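Local structure of chitinase (Thermococcus chitonophagus, 5XSW) at residues A[181-185]-A[186-190]. The protein is a chitinase, probably cleaving chitin chains internally, and is represented here by a fragment whose all-beta N-terminal part precedes a largely helical part that binds sugar. Numbering follows the deposited sequence.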
# COMPACT_ATOMS: atom_id res chain seq x y z
N MET A 181 19.50 -12.46 21.60
CA MET A 181 19.33 -12.47 20.14
C MET A 181 19.74 -13.82 19.57
O MET A 181 20.70 -14.43 20.07
CB MET A 181 20.16 -11.34 19.51
CG MET A 181 19.86 -9.96 20.14
SD MET A 181 18.06 -9.49 20.04
CE MET A 181 17.79 -9.40 18.27
N TRP A 182 19.04 -14.29 18.54
CA TRP A 182 19.40 -15.54 17.87
C TRP A 182 18.93 -15.47 16.44
O TRP A 182 18.00 -14.71 16.08
CB TRP A 182 18.82 -16.80 18.60
CG TRP A 182 17.45 -17.21 18.13
CD1 TRP A 182 16.32 -16.41 18.13
CD2 TRP A 182 17.05 -18.48 17.64
NE1 TRP A 182 15.24 -17.13 17.67
CE2 TRP A 182 15.66 -18.40 17.38
CE3 TRP A 182 17.72 -19.70 17.41
CZ2 TRP A 182 14.94 -19.48 16.86
CZ3 TRP A 182 16.99 -20.77 16.88
CH2 TRP A 182 15.62 -20.65 16.61
N VAL A 183 19.63 -16.21 15.60
CA VAL A 183 19.34 -16.26 14.19
C VAL A 183 18.59 -17.58 13.95
O VAL A 183 19.17 -18.65 14.14
CB VAL A 183 20.65 -16.23 13.36
CG1 VAL A 183 20.34 -16.57 11.90
CG2 VAL A 183 21.36 -14.81 13.51
N PRO A 184 17.30 -17.52 13.54
CA PRO A 184 16.53 -18.79 13.43
C PRO A 184 17.11 -19.83 12.48
O PRO A 184 17.02 -21.01 12.76
CB PRO A 184 15.15 -18.31 12.91
CG PRO A 184 15.02 -16.90 13.51
CD PRO A 184 16.43 -16.33 13.38
N ASN A 185 17.66 -19.42 11.34
CA ASN A 185 18.31 -20.39 10.45
C ASN A 185 19.21 -19.67 9.48
O ASN A 185 19.21 -18.44 9.41
CB ASN A 185 17.29 -21.24 9.68
CG ASN A 185 16.36 -20.39 8.79
OD1 ASN A 185 16.80 -19.82 7.81
ND2 ASN A 185 15.04 -20.40 9.08
N LYS A 186 19.98 -20.45 8.72
CA LYS A 186 21.04 -19.88 7.92
C LYS A 186 20.47 -19.27 6.67
O LYS A 186 21.15 -18.47 6.02
CB LYS A 186 22.06 -20.99 7.57
CG LYS A 186 21.43 -22.07 6.68
CD LYS A 186 22.48 -23.17 6.33
CE LYS A 186 22.86 -24.06 7.48
NZ LYS A 186 23.48 -25.32 6.90
N TYR A 187 19.26 -19.69 6.25
CA TYR A 187 18.72 -19.10 5.01
C TYR A 187 18.30 -17.66 5.30
O TYR A 187 18.51 -16.75 4.50
CB TYR A 187 17.55 -19.94 4.45
CG TYR A 187 18.00 -21.36 4.27
CD1 TYR A 187 19.02 -21.66 3.37
CD2 TYR A 187 17.48 -22.39 5.06
CE1 TYR A 187 19.49 -22.98 3.24
CE2 TYR A 187 17.96 -23.69 4.95
CZ TYR A 187 18.95 -23.98 4.02
OH TYR A 187 19.43 -25.27 3.91
N PHE A 188 17.70 -17.48 6.46
CA PHE A 188 17.41 -16.14 6.97
C PHE A 188 18.70 -15.31 7.08
O PHE A 188 18.75 -14.12 6.69
CB PHE A 188 16.73 -16.23 8.36
CG PHE A 188 16.50 -14.86 9.01
CD1 PHE A 188 15.60 -13.95 8.44
CD2 PHE A 188 17.17 -14.50 10.16
CE1 PHE A 188 15.37 -12.66 9.06
CE2 PHE A 188 16.97 -13.22 10.76
CZ PHE A 188 16.05 -12.33 10.18
N ALA A 189 19.76 -15.94 7.62
CA ALA A 189 21.05 -15.21 7.75
C ALA A 189 21.54 -14.79 6.35
O ALA A 189 22.03 -13.66 6.14
CB ALA A 189 22.12 -16.10 8.47
N MET A 190 21.43 -15.69 5.37
CA MET A 190 21.84 -15.28 4.02
C MET A 190 20.98 -14.14 3.45
O MET A 190 21.48 -13.32 2.69
CB MET A 190 21.83 -16.48 3.04
CG MET A 190 22.99 -17.45 3.38
SD MET A 190 23.07 -18.81 2.15
CE MET A 190 21.83 -19.81 2.76
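Asn185 caps the amino end of helix 186-199 through Phe188 and Tyr187, a local N-cap contact where the loop after strand 179-181 turns into the helix. Asparagine suits an N-cap because its short side chain can fold back and offer a carbonyl oxygen to amides that have no earlier turn to bond to. Here CG sits between the backbone N and the carbonyl carbon (chi1 60°), which brings OD1 to the amino end, against the N-H groups of Tyr187 and Phe188. OD1 takes a nearly straight bond from Phe188 N (2.8 Å), the donor tilted 27° from the amide plane, and a weak, bent one from Tyr187 N at 2.9 Å. With an alanine here both amides would probably lose this acceptor, leaving the first turn prone to fray. Beside the cap, an apolar cluster ties the loop to the helix. Phe188, with CG anti to its own N, swings back so that CD2 lies 3.8 Å from Pro184 CD, while Val183 CG1 comes to the ring's edge. Met207 of helix 203-214 touches both Val183 and Phe188. Tyr187 lays its ring beneath Lys186 CG; Lys186 NZ hydrogen-bonds Asn396 O and forms a salt bridge with Asp401, to which Tyr187 OH also hydrogen-bonds. Small enough to fit close to the loop, Ala189 places CB 3.9 Å from Val183 CG1, and its N bonds to Asn185 O at 3.1 Å, in the carbonyl plane.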